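Local coordinates for protein glucosamine-6-phosphate deaminase (Bacillus subtilis, PDB 2BKX) that belongs to the glucosamine-6-phosphate isomerase/6-phosphogluconolactonase family, a single-chain enzyme with a Rossmann-like alpha/beta fold that holds fructose-6-phosphate in its pocket, at residues Glu117-Val120 with Asp121-Asp125; Val155-Glu159 with Gln160-Ala164; Met182-Gln185 with Thr186-Ser190. One frame throughout, in Å; residues are numbered along the deposited sequence.

Interaction 1. Residues Glu117-Val120 with Asp121-Asp125; sequences EQLV and DSLGD
Leu119 swings CG away from its own backbone N (chi1 174°), and its side chain meets that of Leu123 one turn apart at the C-terminal end of helix 109-122, CD1 of Leu119 lying 4.1 Å from CG of Leu123. Both also touch Phe100, and Leu123 reaches Thr62 and Val64, so this apolar flank faces the sheet. Ser122 has its OG between backbone N and carbonyl carbon (chi1 82°), turned back to the preceding turn, where it donates to Leu119 O at 2.9 Å. That oxygen also accepts the Leu123 N-H at 3.0 Å and is thus gripped twice, the hydroxyl coming in at a bent C=O...OG angle of 122°. The helix closes in a Schellman motif: Gly124, with positive phi, sends its N to Asp121 O at 3.0 Å, and Asp125 N reaches Val120 O at 3.2 Å. At the start of the segment, Glu117 forms a salt bridge with Arg151 and hydrogen bonds with Thr152 and Thr186. Chemically, the two Schellman bonds satisfy Val120 O and Asp121 O where regular amide donors run out, the serine hydroxyl is a second donor on Leu119 O, and glycine suits the left-handed backbone turn that ends the helix.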
ATOM      1  N   GLU A 117      -0.105   8.821  12.942  1.00  8.53           N
ATOM      2  CA  GLU A 117       0.112   7.590  13.693  1.00  9.15           C
ATOM      3  C   GLU A 117      -0.912   7.483  14.818  1.00  8.35           C
ATOM      4  O   GLU A 117      -1.457   6.421  15.095  1.00  9.08           O
ATOM      5  CB  GLU A 117       1.527   7.534  14.243  1.00  9.85           C
ATOM      6  CG  GLU A 117       1.891   6.226  14.944  1.00  9.89           C
ATOM      7  CD  GLU A 117       2.091   5.051  14.014  1.00 11.13           C
ATOM      8  OE1 GLU A 117       2.635   5.220  12.892  1.00  9.26           O
ATOM      9  OE2 GLU A 117       1.750   3.915  14.404  1.00 14.02           O
ATOM     10  N   GLN A 118      -1.148   8.604  15.504  1.00  9.09           N
ATOM     11  CA  GLN A 118      -2.138   8.639  16.579  1.00 10.12           C
ATOM     12  C   GLN A 118      -3.543   8.298  16.074  1.00  9.72           C
ATOM     13  O   GLN A 118      -4.290   7.590  16.734  1.00 10.05           O
ATOM     14  CB  GLN A 118      -2.067   9.988  17.314  1.00 10.28           C
ATOM     15  CG  GLN A 118      -0.863  10.084  18.221  1.00 12.01           C
ATOM     16  CD  GLN A 118      -0.406  11.469  18.552  1.00 14.92           C
ATOM     17  OE1 GLN A 118       0.652  11.652  19.214  1.00 20.85           O
ATOM     18  NE2 GLN A 118      -1.157  12.461  18.141  1.00 14.52           N
ATOM     19  N   LEU A 119      -3.859   8.770  14.865  1.00  9.26           N
ATOM     20  CA  LEU A 119      -5.146   8.452  14.269  1.00 10.52           C
ATOM     21  C   LEU A 119      -5.260   6.989  13.989  1.00  9.35           C
ATOM     22  O   LEU A 119      -6.258   6.380  14.300  1.00  9.55           O
ATOM     23  CB  LEU A 119      -5.313   9.268  13.011  1.00 11.08           C
ATOM     24  CG  LEU A 119      -6.536   8.977  12.145  1.00 12.21           C
ATOM     25  CD1 LEU A 119      -7.833   9.177  12.909  1.00 14.62           C
ATOM     26  CD2 LEU A 119      -6.431   9.888  10.948  1.00 14.45           C
ATOM     27  N   VAL A 120      -4.246   6.402  13.361  1.00  9.41           N
ATOM     28  CA  VAL A 120      -4.295   4.964  13.074  1.00 11.13           C
ATOM     29  C   VAL A 120      -4.506   4.177  14.366  1.00 11.25           C
ATOM     30  O   VAL A 120      -5.302   3.250  14.389  1.00 11.19           O
ATOM     31  CB  VAL A 120      -3.007   4.498  12.328  1.00 11.34           C
ATOM     32  CG1 VAL A 120      -3.009   2.974  12.085  1.00 13.95           C
ATOM     33  CG2 VAL A 120      -2.895   5.231  11.010  1.00 10.07           C
ATOM     34  N   ASP A 121      -3.816   4.546  15.451  1.00 11.34           N
ATOM     35  CA  ASP A 121      -4.026   3.850  16.722  1.00 12.15           C
ATOM     36  C   ASP A 121      -5.445   3.989  17.218  1.00 11.96           C
ATOM     37  O   ASP A 121      -6.054   3.015  17.658  1.00 13.61           O
ATOM     38  CB  ASP A 121      -3.065   4.358  17.785  1.00 13.40           C
ATOM     39  CG  ASP A 121      -3.213   3.612  19.114  1.00 14.40           C
ATOM     40  OD1 ASP A 121      -2.471   2.650  19.306  1.00 19.63           O
ATOM     41  OD2 ASP A 121      -4.064   3.966  19.950  1.00 20.61           O
ATOM     42  N   SER A 122      -5.988   5.189  17.106  1.00 11.92           N
ATOM     43  CA  SER A 122      -7.330   5.439  17.612  1.00 12.62           C
ATOM     44  C   SER A 122      -8.410   4.676  16.846  1.00 13.27           C
ATOM     45  O   SER A 122      -9.498   4.387  17.368  1.00 14.02           O
ATOM     46  CB  SER A 122      -7.637   6.921  17.614  1.00 13.90           C
ATOM     47  OG  SER A 122      -8.053   7.352  16.328  1.00 17.21           O
ATOM     48  N   LEU A 123      -8.103   4.343  15.597  1.00 13.56           N
ATOM     49  CA  LEU A 123      -9.051   3.585  14.779  1.00 14.01           C
ATOM     50  C   LEU A 123      -9.111   2.132  15.157  1.00 15.25           C
ATOM     51  O   LEU A 123      -9.983   1.416  14.678  1.00 16.14           O
ATOM     52  CB  LEU A 123      -8.724   3.749  13.296  1.00 13.89           C
ATOM     53  CG  LEU A 123      -8.829   5.165  12.772  1.00 14.38           C
ATOM     54  CD1 LEU A 123      -8.251   5.239  11.332  1.00 15.92           C
ATOM     55  CD2 LEU A 123     -10.241   5.651  12.830  1.00 17.26           C
ATOM     56  N   GLY A 124      -8.191   1.689  16.000  1.00 14.52           N
ATOM     57  CA  GLY A 124      -8.062   0.293  16.329  1.00 15.95           C
ATOM     58  C   GLY A 124      -7.097  -0.463  15.449  1.00 16.12           C
ATOM     59  O   GLY A 124      -7.151  -1.670  15.385  1.00 17.12           O
ATOM     60  N   ASP A 125      -6.188   0.243  14.783  1.00 16.55           N
ATOM     61  CA  ASP A 125      -5.240  -0.344  13.832  1.00 16.70           C
ATOM     62  C   ASP A 125      -6.046  -0.788  12.603  1.00 15.80           C
ATOM     63  O   ASP A 125      -7.273  -0.641  12.577  1.00 17.45           O
ATOM     64  CB  ASP A 125      -4.455  -1.562  14.375  1.00 17.92           C
ATOM     65  CG  ASP A 125      -3.937  -1.396  15.805  1.00 21.73           C
ATOM     66  OD1 ASP A 125      -3.317  -0.361  16.142  1.00 24.99           O
ATOM     67  OD2 ASP A 125      -4.103  -2.369  16.593  1.00 28.60           O
TER

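Interaction 2. Residues Val155-Glu159 with Gln160-Ala164; sequences VTLNE and QTRQA
Glu159 and Arg162, which have the most surface buried by the contact, lie alongside each other and point the same way from the first turn of helix 159-165. Arg162 NH1 donates to Glu159 OE1 at 3.1 Å in a salt bridge that is nearly straight (N-H...O 160°). The carboxylate oxygen uses its syn lone pair and sits at the guanidinium edge, within 1° of that plane, although the two flat groups are turned 79° against each other. A bend at chi2 of Glu159 folds the carboxylate back over its own turn, and a bend at chi3 of Arg162 brings NH1 to meet it. The other guanidinium nitrogens are taken as well: NH2 by Val175 O and NE by Pro176 O, so three acceptors fix the rotation of the group and would probably favour its positive charge. Further back, the aliphatic part of Arg162 rests on Leu157, CG to CB 4.1 Å. Thr161, the next residue of note, passes CB within 3.4 Å of Asn158 O, while its OG1 bonds to Glu143. Asn158 is the N-cap residue, but its side chain makes no capping bond; its carbonyl instead takes Arg162 N at 3.2 Å and, weakly, Thr161 N. Gln163 N continues the series to Glu159 O at 2.8 Å. The arrangement is that of a strand-to-helix turn with an i to i+3 salt bridge on the opening helical turn, here leading from strand 153-156 into a helix whose Thr161 side chain lies about 5 Å from the bound fructose-6-phosphate.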
ATOM      1  N   VAL A 155      10.381  10.702   5.039  1.00  8.09           N
ATOM      2  CA  VAL A 155      11.478   9.991   4.402  1.00  8.51           C
ATOM      3  C   VAL A 155      11.988  10.693   3.171  1.00  8.61           C
ATOM      4  O   VAL A 155      11.235  11.377   2.472  1.00  9.53           O
ATOM      5  CB  VAL A 155      11.068   8.554   4.025  1.00  8.66           C
ATOM      6  CG1 VAL A 155      10.686   7.813   5.298  1.00 11.00           C
ATOM      7  CG2 VAL A 155       9.912   8.540   2.994  1.00  8.96           C
ATOM      8  N   THR A 156      13.280  10.506   2.916  1.00  9.46           N
ATOM      9  CA  THR A 156      13.879  10.936   1.667  1.00  9.81           C
ATOM     10  C   THR A 156      13.872   9.711   0.762  1.00  9.69           C
ATOM     11  O   THR A 156      14.456   8.693   1.091  1.00 11.14           O
ATOM     12  CB  THR A 156      15.312  11.474   1.903  1.00 11.56           C
ATOM     13  OG1 THR A 156      15.231  12.589   2.779  1.00 15.31           O
ATOM     14  CG2 THR A 156      16.007  11.880   0.613  1.00 13.33           C
ATOM     15  N   LEU A 157      13.198   9.805  -0.371  1.00  8.94           N
ATOM     16  CA  LEU A 157      13.078   8.699  -1.277  1.00  9.05           C
ATOM     17  C   LEU A 157      14.423   8.313  -1.890  1.00  9.52           C
ATOM     18  O   LEU A 157      15.249   9.154  -2.272  1.00  9.67           O
ATOM     19  CB  LEU A 157      12.099   9.015  -2.398  1.00  9.43           C
ATOM     20  CG  LEU A 157      10.682   9.353  -1.924  1.00  7.77           C
ATOM     21  CD1 LEU A 157       9.833   9.728  -3.115  1.00  9.37           C
ATOM     22  CD2 LEU A 157      10.028   8.196  -1.213  1.00  9.67           C
ATOM     23  N   ASN A 158      14.649   7.012  -1.996  1.00  8.81           N
ATOM     24  CA  ASN A 158      15.852   6.559  -2.683  1.00  9.55           C
ATOM     25  C   ASN A 158      15.766   6.892  -4.161  1.00  9.21           C
ATOM     26  O   ASN A 158      14.683   6.948  -4.763  1.00  8.55           O
ATOM     27  CB  ASN A 158      16.019   5.055  -2.523  1.00  9.81           C
ATOM     28  CG  ASN A 158      16.537   4.642  -1.150  1.00 12.60           C
ATOM     29  OD1 ASN A 158      16.655   5.437  -0.199  1.00 16.46           O
ATOM     30  ND2 ASN A 158      16.858   3.364  -1.054  1.00 16.91           N
ATOM     31  N   GLU A 159      16.911   7.042  -4.804  1.00 10.15           N
ATOM     32  CA  GLU A 159      16.894   7.300  -6.240  1.00 11.31           C
ATOM     33  C   GLU A 159      16.187   6.204  -7.044  1.00 10.07           C
ATOM     34  O   GLU A 159      15.499   6.493  -8.019  1.00 10.87           O
ATOM     35  CB  GLU A 159      18.310   7.564  -6.769  1.00 12.82           C
ATOM     36  CG  GLU A 159      19.000   8.784  -6.071  1.00 18.74           C
ATOM     37  CD  GLU A 159      18.131  10.060  -5.871  1.00 20.62           C
ATOM     38  OE1 GLU A 159      17.323  10.474  -6.737  1.00 17.93           O
ATOM     39  OE2 GLU A 159      18.284  10.703  -4.806  1.00 28.55           O
ATOM     40  N   GLN A 160      16.311   4.945  -6.632  1.00 11.50           N
ATOM     41  CA  GLN A 160      15.606   3.872  -7.364  1.00 11.11           C
ATOM     42  C   GLN A 160      14.090   4.059  -7.355  1.00  9.93           C
ATOM     43  O   GLN A 160      13.413   3.725  -8.312  1.00 10.03           O
ATOM     44  CB  GLN A 160      15.952   2.516  -6.794  1.00 12.22           C
ATOM     45  CG  GLN A 160      15.543   1.394  -7.647  1.00 15.44           C
ATOM     46  CD  GLN A 160      15.594   0.110  -6.909  1.00 16.81           C
ATOM     47  OE1 GLN A 160      16.463  -0.723  -7.142  1.00 24.14           O
ATOM     48  NE2 GLN A 160      14.691  -0.044  -5.979  1.00 22.21           N
ATOM     49  N   THR A 161      13.558   4.578  -6.252  1.00  8.67           N
ATOM     50  CA  THR A 161      12.135   4.843  -6.125  1.00  8.66           C
ATOM     51  C   THR A 161      11.704   5.982  -7.030  1.00  8.43           C
ATOM     52  O   THR A 161      10.700   5.890  -7.735  1.00  7.79           O
ATOM     53  CB  THR A 161      11.817   5.151  -4.685  1.00  8.40           C
ATOM     54  OG1 THR A 161      12.194   4.007  -3.922  1.00  9.03           O
ATOM     55  CG2 THR A 161      10.337   5.451  -4.496  1.00  9.01           C
ATOM     56  N   ARG A 162      12.518   7.035  -7.062  1.00  8.01           N
ATOM     57  CA  ARG A 162      12.222   8.164  -7.972  1.00  8.82           C
ATOM     58  C   ARG A 162      12.295   7.710  -9.438  1.00  8.93           C
ATOM     59  O   ARG A 162      11.448   8.085 -10.251  1.00  9.36           O
ATOM     60  CB  ARG A 162      13.183   9.326  -7.674  1.00  9.77           C
ATOM     61  CG  ARG A 162      12.947   9.870  -6.280  1.00 10.72           C
ATOM     62  CD  ARG A 162      13.794  11.062  -5.953  1.00 13.08           C
ATOM     63  NE  ARG A 162      13.362  12.231  -6.715  1.00 13.34           N
ATOM     64  CZ  ARG A 162      14.109  12.968  -7.525  1.00 17.09           C
ATOM     65  NH1 ARG A 162      15.386  12.689  -7.749  1.00 19.86           N
ATOM     66  NH2 ARG A 162      13.549  13.990  -8.146  1.00 17.36           N
ATOM     67  N   GLN A 163      13.305   6.894  -9.757  1.00  9.00           N
ATOM     68  CA  GLN A 163      13.466   6.343 -11.109  1.00 10.32           C
ATOM     69  C   GLN A 163      12.229   5.515 -11.485  1.00  9.41           C
ATOM     70  O   GLN A 163      11.675   5.654 -12.580  1.00 10.38           O
ATOM     71  CB  GLN A 163      14.765   5.506 -11.145  1.00 11.10           C
ATOM     72  CG  GLN A 163      15.181   4.859 -12.435  1.00 12.65           C
ATOM     73  CD  GLN A 163      16.413   3.948 -12.258  1.00 14.99           C
ATOM     74  OE1 GLN A 163      17.320   3.947 -13.112  1.00 21.56           O
ATOM     75  NE2 GLN A 163      16.474   3.190 -11.150  1.00 16.78           N
ATOM     76  N   ALA A 164      11.767   4.655 -10.569  1.00  8.28           N
ATOM     77  CA  ALA A 164      10.627   3.801 -10.843  1.00  8.42           C
ATOM     78  C   ALA A 164       9.328   4.586 -11.057  1.00  8.60           C
ATOM     79  O   ALA A 164       8.489   4.224 -11.866  1.00 10.07           O
ATOM     80  CB  ALA A 164      10.438   2.814  -9.736  1.00  8.18           C
TER

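Interaction 3. Residues Met182-Gln185 with Thr186-Ser190; sequences MGIQ and TILSS
Met182 and Thr186 cross at about a right angle at the N-terminal end of helix 184-188, a short helix of the alpha/beta fold that follows strand 178-181. The methionine CG approaches the threonine methyl CG2 at 3.9 Å, and its sulfur lies beside the same methyl. Thr186 turns CG2 to this apolar partner because its hydroxyl takes the position beside the backbone N (chi1 -39°), which directs OG1 back over the start of the helix. There OG1 accepts a weak bond from Gly183 N, the residue at the N-cap position, at 3.0 Å with a bent N-H...O angle of 134°; the hydroxyl also bonds to Glu117, which makes it a link between two helices. Ile184 and Leu188 run differently: they lie side by side and point the same way, CG2 of the first 3.9 Å from CD1 of the second. Ile184 also touches Phe148 and Ala222, so it packs beyond the helix as well. Gln185, bent at chi2 (64°), crosses Leu188 at about a right angle and brings NE2 to 4.1 Å from Leu188 CB. Ile187 packs CG1 against Gly183 O and reaches Leu66 and Leu131, joining the helix to the sheet. Backbone bonds from Ile187 N to Gly183 O and from Leu188 N to Ile184 O, the latter 2.9 Å, hold the turn that carries these side chains. At the C-terminal end Gln185 O accepts the amide of Ser189, and Gln185 NE2 lies 3.2 Å from Ser189 OG.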
ATOM      1  N   MET A 182       3.566   5.577   6.561  1.00  6.22           N
ATOM      2  CA  MET A 182       3.387   4.652   7.683  1.00  6.60           C
ATOM      3  C   MET A 182       4.688   3.922   7.860  1.00  5.97           C
ATOM      4  O   MET A 182       5.356   3.596   6.867  1.00  6.56           O
ATOM      5  CB  MET A 182       2.359   3.620   7.342  1.00  7.18           C
ATOM      6  CG  MET A 182       1.024   4.057   7.479  1.00 10.80           C
ATOM      7  SD  MET A 182      -0.014   2.560   7.171  1.00 17.39           S
ATOM      8  CE  MET A 182      -1.005   3.596   6.946  1.00  6.18           C
ATOM      9  N   GLY A 183       5.083   3.673   9.105  1.00  5.16           N
ATOM     10  CA  GLY A 183       6.310   2.931   9.343  1.00  5.69           C
ATOM     11  C   GLY A 183       6.118   1.433   9.292  1.00  5.46           C
ATOM     12  O   GLY A 183       4.995   0.913   9.118  1.00  6.22           O
ATOM     13  N   ILE A 184       7.223   0.724   9.429  1.00  5.28           N
ATOM     14  CA  ILE A 184       7.158  -0.716   9.414  1.00  5.68           C
ATOM     15  C   ILE A 184       6.344  -1.253  10.594  1.00  5.03           C
ATOM     16  O   ILE A 184       5.550  -2.187  10.433  1.00  5.32           O
ATOM     17  CB  ILE A 184       8.551  -1.348   9.325  1.00  5.45           C
ATOM     18  CG1 ILE A 184       9.234  -0.931   8.017  1.00  7.56           C
ATOM     19  CG2 ILE A 184       8.492  -2.864   9.472  1.00  6.11           C
ATOM     20  CD1 ILE A 184      10.631  -1.390   7.821  1.00  7.53           C
ATOM     21  N   GLN A 185       6.520  -0.672  11.786  1.00  5.75           N
ATOM     22  CA  GLN A 185       5.721  -1.133  12.900  1.00  6.13           C
ATOM     23  C   GLN A 185       4.242  -0.790  12.695  1.00  6.11           C
ATOM     24  O   GLN A 185       3.344  -1.554  13.063  1.00  6.99           O
ATOM     25  CB  GLN A 185       6.227  -0.570  14.227  1.00  7.81           C
ATOM     26  CG  GLN A 185       5.417  -1.005  15.410  1.00  9.26           C
ATOM     27  CD  GLN A 185       5.468  -2.471  15.655  1.00 16.01           C
ATOM     28  OE1 GLN A 185       6.498  -2.985  16.030  1.00 21.29           O
ATOM     29  NE2 GLN A 185       4.337  -3.152  15.483  1.00 20.71           N
ATOM     30  N   THR A 186       3.969   0.359  12.087  1.00  6.21           N
ATOM     31  CA  THR A 186       2.590   0.730  11.767  1.00  6.89           C
ATOM     32  C   THR A 186       1.929  -0.344  10.876  1.00  6.84           C
ATOM     33  O   THR A 186       0.772  -0.758  11.067  1.00  9.34           O
ATOM     34  CB  THR A 186       2.527   2.092  11.023  1.00  7.62           C
ATOM     35  OG1 THR A 186       3.491   3.005  11.566  1.00  7.26           O
ATOM     36  CG2 THR A 186       1.145   2.674  11.119  1.00  8.36           C
ATOM     37  N   ILE A 187       2.689  -0.794   9.882  1.00  6.32           N
ATOM     38  CA  ILE A 187       2.218  -1.852   8.967  1.00  6.11           C
ATOM     39  C   ILE A 187       2.042  -3.209   9.690  1.00  6.19           C
ATOM     40  O   ILE A 187       1.012  -3.891   9.560  1.00  7.11           O
ATOM     41  CB  ILE A 187       3.184  -1.965   7.783  1.00  6.25           C
ATOM     42  CG1 ILE A 187       3.108  -0.693   6.919  1.00  6.36           C
ATOM     43  CG2 ILE A 187       2.970  -3.279   6.966  1.00  5.93           C
ATOM     44  CD1 ILE A 187       4.256  -0.554   5.928  1.00  7.84           C
ATOM     45  N   LEU A 188       3.033  -3.569  10.507  1.00  6.36           N
ATOM     46  CA  LEU A 188       3.023  -4.850  11.210  1.00  6.72           C
ATOM     47  C   LEU A 188       1.906  -4.946  12.234  1.00  6.65           C
ATOM     48  O   LEU A 188       1.518  -6.045  12.613  1.00  7.43           O
ATOM     49  CB  LEU A 188       4.347  -5.106  11.900  1.00  7.62           C
ATOM     50  CG  LEU A 188       5.502  -5.461  10.994  1.00  7.40           C
ATOM     51  CD1 LEU A 188       6.786  -5.520  11.790  1.00  8.30           C
ATOM     52  CD2 LEU A 188       5.278  -6.782  10.234  1.00  9.67           C
ATOM     53  N   SER A 189       1.382  -3.812  12.705  1.00  6.88           N
ATOM     54  CA  SER A 189       0.250  -3.825  13.628  1.00  7.98           C
ATOM     55  C   SER A 189      -1.074  -4.224  12.995  1.00  7.03           C
ATOM     56  O   SER A 189      -2.043  -4.453  13.709  1.00  9.46           O
ATOM     57  CB  SER A 189       0.154  -2.471  14.300  1.00  8.63           C
ATOM     58  OG  SER A 189       1.286  -2.286  15.141  1.00 15.02           O
ATOM     59  N   SER A 190      -1.127  -4.333  11.672  1.00  6.11           N
ATOM     60  CA  SER A 190      -2.342  -4.752  11.015  1.00  6.86           C
ATOM     61  C   SER A 190      -2.709  -6.154  11.459  1.00  6.78           C
ATOM     62  O   SER A 190      -1.823  -6.999  11.691  1.00  7.88           O
ATOM     63  CB  SER A 190      -2.168  -4.786   9.523  1.00  6.90           C
ATOM     64  OG  SER A 190      -3.411  -5.075   8.884  1.00  9.67           O
TER

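The three contacts follow in series along the chain, each formed within a single continuous stretch. Interactions 1 and 3 lie side by side, centres about 11 Å apart, and touch: Glu117 OE1 bonds to Thr186 OG1 at 2.7 Å, with Asp125 packing on Ser189 and Val120 on Thr186, so the end of helix 109-122 is tied to helix 184-188. Interaction 2 stands apart, its centre about 27 Å from interaction 1 and 20 Å from interaction 3, joined to the latter through the antiparallel strands 153-156 and 178-181. The side chains of Thr161 and Ile187 lie about 5 and 7 Å from the fructose-6-phosphate, that of Val120 about 13 Å; interactions 2 and 3 thus border the pocket, and interaction 1 lies farther out.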